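PDB 6HWJ: glucosamine kinase from Streptacidiphilus jiangxiensis, which catalyses the ATP- and magnesium-dependent phosphorylation of D-glucosamine to D-glucosamine 6-phosphate, and to a lesser extent also acts on glucose. Local coordinates for residues 152-157 / 231-236; 295-300 / 331-336. One frame throughout, in Å; residues are numbered along the deposited sequence.

Contact 1: residues 152-157 / 231-236; sequences IAALAR and AALAAR
L155 lays its isobutyl branch obliquely across the end of L233, with L155 CG 3.7 Å from L233 CD2. The CD2 methyl of L155 meets that same L233 methyl and then reaches on to A232, where L155 CD2 is 4.0 Å from A232 CB. Neither leucine leaves its helix straight toward the partner helix. Each holds CG beside its backbone N and anti to its carbonyl carbon (chi1 -67° in L155, -62° in L233), which lets the branched ends swing into the seam. Leucine suits both places, since one fork can cover a neighbouring leucine and an alanine together.

The alanines set how near the backbones come. A154 and A232 both point at the opposing segment, and their single methyls allow the CA atoms of L155 and A232 to lie 5.4 Å apart. A154 CB also touches L233 CD2 at 4.1 Å. On its other flank, A154 CB rests 3.8 Å from R236 CD, so the methyl meets the aliphatic part of the arginine. The poorly ordered R236 chain bends at chi3, and its NH1 forms a salt bridge with D296. One water lies between the carbonyls of A154 and A232, 2.8 Å from A232 O; its very short approach to A154 O is doubtful.

L155 also packs on F160, M163 and F318, the last standing beside the magnesium ligand D317. A short helix following the strand of the probable ATP-binding lysine K133, packed against the long helix 212-234 and the phenylalanine of a DFD motif, is consistent with the αC-like helix of the bilobal kinase fold at the junction of its lobes.

Contact 2: residues 295-300 / 331-336; sequences IDVHGD and ARQPAA
R332 stretches its side chain past the carbonyl of I295 to D296, where NE donates a 3.1 Å hydrogen bond to D296 OD1 within a salt bridge. The chain is extended from CG to NE, and its methylenes run close to the I295 carbonyl and to D296 OD1. The oxygen lies in the guanidinium plane of R332 but is itself met from above the carboxylate plane, the two planes standing 53° apart. Arginine fits because it has further N-H groups to give: NH1 to T239 OG1 and, weakly, NH2 to R236 O. OD2 of D296 has R236 as its partner, and two cations flanking the buried carboxylate would probably stabilise its negative charge.

I295 and Q333 form an antiparallel hydrogen-bonded pair, I295 N to Q333 O at 2.9 Å and Q333 N to I295 O at 3.0 Å. The pair joins strand 293-295 to strand 333-334, an outer strand of a three-stranded sheet. Two residues after I295 come H298-G299-D300, the HGD motif of the catalytic loop in aminoglycoside-phosphotransferase-like kinases, with D300 binding D-glucosamine. H298 ND1 accepts D300 N in the ring plane at 3.1 Å, while H298 NE2 binds V316 O. G299 has a positive phi of 91°, where a side chain would press on the H298 carbonyl oxygen. D338 receives the backbone N-H groups of both H298 and G299, recalling the αF aspartate of protein kinases.

I295 CG1 occupies the crowded position between backbone N and carbonyl carbon (chi1 60°), which carries CD1 to within 3.9 Å of A335 CB. V297, a compact branched residue, splits its methyls: CG1 lies 3.4 Å from Q333 O, and CG2 is 3.8 Å from Q333 CB. Q333 then bends at chi2, leading its amide away from V297.

The two contacts come in series along the chain, contact 1 closing before contact 2 opens, and their centres lie 12 Å apart. They touch directly, L233 CD1 packing 4.0 Å from V297 CA. The end of helix 212-234 thus meets both helix 148-157 and the loop after strand 293-295, L233 reaching each with a different methyl. The same helix also meets H298 through M229 and A335 through H230. Helix 212-234 in this way links helix 148-157, probably the αC counterpart, to the substrate-binding HGD loop within a single monomeric kinase, the L155 side chain lying about 11 Å from those of the magnesium ligands Q305 and D317.

Contact 1: residues 152-157 / 231-236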
ATOM      1  N   ILE A 152      -6.038   5.143   6.868  1.00 25.93           N
ATOM      2  CA  ILE A 152      -7.199   4.376   7.301  1.00 25.35           C
ATOM      3  C   ILE A 152      -8.151   5.248   8.105  1.00 24.70           C
ATOM      4  O   ILE A 152      -9.370   5.225   7.895  1.00 25.64           O
ATOM      5  CB  ILE A 152      -6.749   3.130   8.097  1.00 27.76           C
ATOM      6  CG1 ILE A 152      -6.030   2.151   7.159  1.00 29.99           C
ATOM      7  CG2 ILE A 152      -7.964   2.449   8.728  1.00 28.75           C
ATOM      8  CD1 ILE A 152      -5.289   1.023   7.855  1.00 31.65           C
ATOM      9  N   ALA A 153      -7.608   6.033   9.048  1.00 27.19           N
ATOM     10  CA  ALA A 153      -8.460   6.915   9.845  1.00 28.06           C
ATOM     11  C   ALA A 153      -9.179   7.943   8.976  1.00 28.56           C
ATOM     12  O   ALA A 153     -10.383   8.189   9.150  1.00 30.03           O
ATOM     13  CB  ALA A 153      -7.627   7.611  10.926  1.00 26.59           C
ATOM     14  N   ALA A 154      -8.471   8.553   8.026  1.00 28.37           N
ATOM     15  CA  ALA A 154      -9.115   9.529   7.158  1.00 29.57           C
ATOM     16  C   ALA A 154     -10.248   8.892   6.365  1.00 27.38           C
ATOM     17  O   ALA A 154     -11.322   9.489   6.200  1.00 30.69           O
ATOM     18  CB  ALA A 154      -8.081  10.157   6.208  1.00 33.17           C
ATOM     19  N   LEU A 155     -10.026   7.685   5.853  1.00 24.54           N
ATOM     20  CA  LEU A 155     -11.062   6.997   5.091  1.00 26.56           C
ATOM     21  C   LEU A 155     -12.283   6.693   5.965  1.00 27.62           C
ATOM     22  O   LEU A 155     -13.424   6.979   5.583  1.00 29.94           O
ATOM     23  CB  LEU A 155     -10.478   5.704   4.497  1.00 27.79           C
ATOM     24  CG  LEU A 155      -9.413   5.958   3.421  1.00 28.05           C
ATOM     25  CD1 LEU A 155      -8.634   4.691   3.101  1.00 31.02           C
ATOM     26  CD2 LEU A 155     -10.079   6.504   2.174  1.00 29.62           C
ATOM     27  N   ALA A 156     -12.061   6.111   7.141  1.00 29.82           N
ATOM     28  CA  ALA A 156     -13.170   5.820   8.048  1.00 33.87           C
ATOM     29  C   ALA A 156     -13.943   7.086   8.399  1.00 34.99           C
ATOM     30  O   ALA A 156     -15.174   7.110   8.325  1.00 35.07           O
ATOM     31  CB  ALA A 156     -12.638   5.142   9.317  1.00 32.47           C
ATOM     32  N   ARG A 157     -13.231   8.158   8.773  1.00 37.97           N
ATOM     33  CA  ARG A 157     -13.888   9.419   9.095  1.00 37.03           C
ATOM     34  C   ARG A 157     -14.668   9.977   7.917  1.00 38.11           C
ATOM     35  O   ARG A 157     -15.669  10.694   8.108  1.00 35.23           O
ATOM     36  CB  ARG A 157     -12.853  10.458   9.555  1.00 38.40           C
ATOM     37  N   ALA A 231     -11.731  11.358  -2.451  1.00 28.91           N
ATOM     38  CA  ALA A 231     -12.564  12.391  -1.850  1.00 32.19           C
ATOM     39  C   ALA A 231     -12.427  12.387  -0.336  1.00 30.04           C
ATOM     40  O   ALA A 231     -12.390  13.447   0.294  1.00 30.92           O
ATOM     41  CB  ALA A 231     -14.028  12.202  -2.260  1.00 34.25           C
ATOM     42  N   ALA A 232     -12.352  11.203   0.267  1.00 29.13           N
ATOM     43  CA  ALA A 232     -12.200  11.113   1.709  1.00 30.13           C
ATOM     44  C   ALA A 232     -10.807  11.546   2.143  1.00 31.18           C
ATOM     45  O   ALA A 232     -10.660  12.265   3.136  1.00 31.40           O
ATOM     46  CB  ALA A 232     -12.463   9.672   2.190  1.00 29.65           C
ATOM     47  N   LEU A 233      -9.770  11.087   1.438  1.00 28.70           N
ATOM     48  CA  LEU A 233      -8.409  11.465   1.797  1.00 27.43           C
ATOM     49  C   LEU A 233      -8.203  12.961   1.627  1.00 29.82           C
ATOM     50  O   LEU A 233      -7.518  13.604   2.437  1.00 33.71           O
ATOM     51  CB  LEU A 233      -7.410  10.674   0.950  1.00 24.54           C
ATOM     52  CG  LEU A 233      -7.424   9.162   1.113  1.00 25.60           C
ATOM     53  CD1 LEU A 233      -6.494   8.519   0.116  1.00 27.83           C
ATOM     54  CD2 LEU A 233      -7.076   8.702   2.539  1.00 26.70           C
ATOM     55  N   ALA A 234      -8.801  13.545   0.594  1.00 30.61           N
ATOM     56  CA  ALA A 234      -8.598  14.961   0.321  1.00 34.35           C
ATOM     57  C   ALA A 234      -9.210  15.845   1.398  1.00 37.20           C
ATOM     58  O   ALA A 234      -8.862  17.030   1.479  1.00 33.26           O
ATOM     59  CB  ALA A 234      -9.186  15.335  -1.045  1.00 33.78           C
ATOM     60  N   ALA A 235     -10.100  15.305   2.232  1.00 37.19           N
ATOM     61  CA  ALA A 235     -10.667  16.085   3.325  1.00 40.02           C
ATOM     62  C   ALA A 235      -9.618  16.501   4.349  1.00 38.90           C
ATOM     63  O   ALA A 235      -9.836  17.467   5.087  1.00 41.40           O
ATOM     64  CB  ALA A 235     -11.774  15.286   4.016  1.00 42.16           C
ATOM     65  N   ARG A 236      -8.483  15.806   4.412  1.00 36.70           N
ATOM     66  CA  ARG A 236      -7.383  16.226   5.269  1.00 43.34           C
ATOM     67  C   ARG A 236      -6.631  17.422   4.698  1.00 43.29           C
ATOM     68  O   ARG A 236      -5.749  17.968   5.373  1.00 43.39           O
ATOM     69  CB  ARG A 236      -6.406  15.074   5.493  1.00 55.76           C
ATOM     70  CG  ARG A 236      -6.959  13.962   6.390  1.00 71.24           C
ATOM     71  CD  ARG A 236      -5.850  13.111   7.005  1.00 86.60           C
ATOM     72  NE  ARG A 236      -4.992  13.880   7.904  1.00103.30           N
ATOM     73  CZ  ARG A 236      -3.792  14.365   7.580  1.00117.23           C
ATOM     74  NH1 ARG A 236      -3.282  14.165   6.371  1.00120.20           N
ATOM     75  NH2 ARG A 236      -3.100  15.055   8.475  1.00123.95           N
TER
HETATM   76  O   HOH W   1     -11.590  11.879   5.741  1.00 32.25           O

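Contact 2: residues 295-300 / 331-336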
ATOM      1  N   ILE A 295      -2.412  15.499  -2.540  1.00 29.46           N
ATOM      2  CA  ILE A 295      -3.245  15.044  -1.429  1.00 28.57           C
ATOM      3  C   ILE A 295      -2.627  13.780  -0.835  1.00 28.34           C
ATOM      4  O   ILE A 295      -1.708  13.189  -1.396  1.00 30.59           O
ATOM      5  CB  ILE A 295      -4.706  14.759  -1.853  1.00 27.72           C
ATOM      6  CG1 ILE A 295      -4.760  13.681  -2.928  1.00 26.93           C
ATOM      7  CG2 ILE A 295      -5.393  16.049  -2.353  1.00 28.92           C
ATOM      8  CD1 ILE A 295      -6.143  13.075  -3.119  1.00 28.57           C
ATOM      9  N   ASP A 296      -3.143  13.373   0.319  1.00 27.42           N
ATOM     10  CA  ASP A 296      -2.877  12.025   0.823  1.00 27.40           C
ATOM     11  C   ASP A 296      -3.405  11.010  -0.193  1.00 26.50           C
ATOM     12  O   ASP A 296      -4.585  11.055  -0.565  1.00 27.85           O
ATOM     13  CB  ASP A 296      -3.569  11.818   2.180  1.00 27.95           C
ATOM     14  CG  ASP A 296      -3.012  12.719   3.279  1.00 33.76           C
ATOM     15  OD1 ASP A 296      -2.026  13.455   3.056  1.00 32.57           O
ATOM     16  OD2 ASP A 296      -3.588  12.712   4.381  1.00 34.70           O
ATOM     17  N   VAL A 297      -2.543  10.102  -0.648  1.00 25.57           N
ATOM     18  CA  VAL A 297      -2.913   9.132  -1.662  1.00 26.06           C
ATOM     19  C   VAL A 297      -2.664   7.722  -1.118  1.00 25.92           C
ATOM     20  O   VAL A 297      -2.070   7.537  -0.062  1.00 24.71           O
ATOM     21  CB  VAL A 297      -2.154   9.331  -2.993  1.00 26.55           C
ATOM     22  CG1 VAL A 297      -2.503  10.675  -3.628  1.00 25.33           C
ATOM     23  CG2 VAL A 297      -0.649   9.205  -2.797  1.00 27.43           C
ATOM     24  N   HIS A 298      -3.145   6.727  -1.862  1.00 24.91           N
ATOM     25  CA  HIS A 298      -2.788   5.340  -1.576  1.00 25.06           C
ATOM     26  C   HIS A 298      -1.297   5.120  -1.804  1.00 26.49           C
ATOM     27  O   HIS A 298      -0.583   4.623  -0.918  1.00 27.39           O
ATOM     28  CB  HIS A 298      -3.614   4.377  -2.451  1.00 22.96           C
ATOM     29  CG  HIS A 298      -3.355   2.931  -2.166  1.00 24.65           C
ATOM     30  ND1 HIS A 298      -2.202   2.284  -2.571  1.00 24.24           N
ATOM     31  CD2 HIS A 298      -4.092   2.004  -1.487  1.00 24.32           C
ATOM     32  CE1 HIS A 298      -2.238   1.024  -2.157  1.00 28.39           C
ATOM     33  NE2 HIS A 298      -3.372   0.827  -1.496  1.00 26.42           N
ATOM     34  N   GLY A 299      -0.809   5.461  -2.998  1.00 27.62           N
ATOM     35  CA  GLY A 299       0.616   5.525  -3.256  1.00 31.11           C
ATOM     36  C   GLY A 299       1.240   4.250  -3.779  1.00 30.57           C
ATOM     37  O   GLY A 299       2.414   4.272  -4.166  1.00 35.45           O
ATOM     38  N   ASP A 300       0.501   3.153  -3.803  1.00 27.86           N
ATOM     39  CA  ASP A 300       1.002   1.892  -4.354  1.00 27.45           C
ATOM     40  C   ASP A 300      -0.202   1.141  -4.909  1.00 26.27           C
ATOM     41  O   ASP A 300      -0.475  -0.009  -4.551  1.00 24.44           O
ATOM     42  CB  ASP A 300       1.758   1.094  -3.294  1.00 30.77           C
ATOM     43  CG  ASP A 300       2.410  -0.161  -3.855  1.00 32.23           C
ATOM     44  OD1 ASP A 300       2.753  -0.174  -5.048  1.00 32.38           O
ATOM     45  OD2 ASP A 300       2.560  -1.133  -3.086  1.00 32.95           O
ATOM     46  N   ALA A 331       4.503  11.278   2.155  1.00 33.98           N
ATOM     47  CA  ALA A 331       4.319  12.564   1.503  1.00 33.92           C
ATOM     48  C   ALA A 331       3.097  12.545   0.590  1.00 31.31           C
ATOM     49  O   ALA A 331       2.714  11.508   0.026  1.00 31.32           O
ATOM     50  CB  ALA A 331       5.569  12.924   0.698  1.00 31.78           C
ATOM     51  N   ARG A 332       2.486  13.716   0.441  1.00 30.47           N
ATOM     52  CA  ARG A 332       1.377  13.879  -0.483  1.00 28.41           C
ATOM     53  C   ARG A 332       1.858  13.817  -1.925  1.00 32.34           C
ATOM     54  O   ARG A 332       2.985  14.206  -2.243  1.00 33.41           O
ATOM     55  CB  ARG A 332       0.667  15.197  -0.219  1.00 29.09           C
ATOM     56  CG  ARG A 332       0.027  15.261   1.139  1.00 33.57           C
ATOM     57  CD  ARG A 332      -0.659  16.594   1.373  1.00 38.02           C
ATOM     58  NE  ARG A 332      -1.640  16.510   2.462  1.00 40.33           N
ATOM     59  CZ  ARG A 332      -2.235  17.564   3.016  1.00 39.37           C
ATOM     60  NH1 ARG A 332      -1.961  18.778   2.595  1.00 35.61           N
ATOM     61  NH2 ARG A 332      -3.104  17.387   3.994  1.00 43.39           N
ATOM     62  N   GLN A 333       0.981  13.323  -2.798  1.00 31.86           N
ATOM     63  CA  GLN A 333       1.257  13.134  -4.213  1.00 30.70           C
ATOM     64  C   GLN A 333       0.015  13.538  -5.007  1.00 32.18           C
ATOM     65  O   GLN A 333      -1.069  13.693  -4.421  1.00 29.56           O
ATOM     66  CB  GLN A 333       1.602  11.674  -4.513  1.00 30.64           C
ATOM     67  CG  GLN A 333       2.774  11.090  -3.691  1.00 35.30           C
ATOM     68  CD  GLN A 333       4.120  11.657  -4.109  1.00 39.55           C
ATOM     69  OE1 GLN A 333       4.211  12.400  -5.078  1.00 35.00           O
ATOM     70  NE2 GLN A 333       5.173  11.297  -3.376  1.00 41.03           N
ATOM     71  N   PRO A 334       0.106  13.662  -6.338  1.00 30.10           N
ATOM     72  CA  PRO A 334      -1.108  13.890  -7.133  1.00 30.58           C
ATOM     73  C   PRO A 334      -2.036  12.685  -7.070  1.00 29.17           C
ATOM     74  O   PRO A 334      -1.595  11.543  -7.138  1.00 25.77           O
ATOM     75  CB  PRO A 334      -0.581  14.096  -8.560  1.00 30.28           C
ATOM     76  CG  PRO A 334       0.901  14.299  -8.407  1.00 32.32           C
ATOM     77  CD  PRO A 334       1.297  13.523  -7.188  1.00 28.98           C
ATOM     78  N   ALA A 335      -3.336  12.956  -6.982  1.00 31.49           N
ATOM     79  CA  ALA A 335      -4.322  11.887  -7.072  1.00 31.83           C
ATOM     80  C   ALA A 335      -4.188  11.121  -8.382  1.00 29.25           C
ATOM     81  O   ALA A 335      -4.417   9.901  -8.420  1.00 26.32           O
ATOM     82  CB  ALA A 335      -5.736  12.459  -6.932  1.00 29.27           C
ATOM     83  N   ALA A 336      -3.788  11.799  -9.456  1.00 26.96           N
ATOM     84  CA  ALA A 336      -3.617  11.121 -10.728  1.00 25.83           C
ATOM     85  C   ALA A 336      -2.593   9.997 -10.647  1.00 26.48           C
ATOM     86  O   ALA A 336      -2.620   9.082 -11.481  1.00 26.17           O
ATOM     87  CB  ALA A 336      -3.213  12.120 -11.811  1.00 26.69           C
TER
HETATM   88  O   HOH W   2       0.413   9.995   0.216  1.00 30.83           O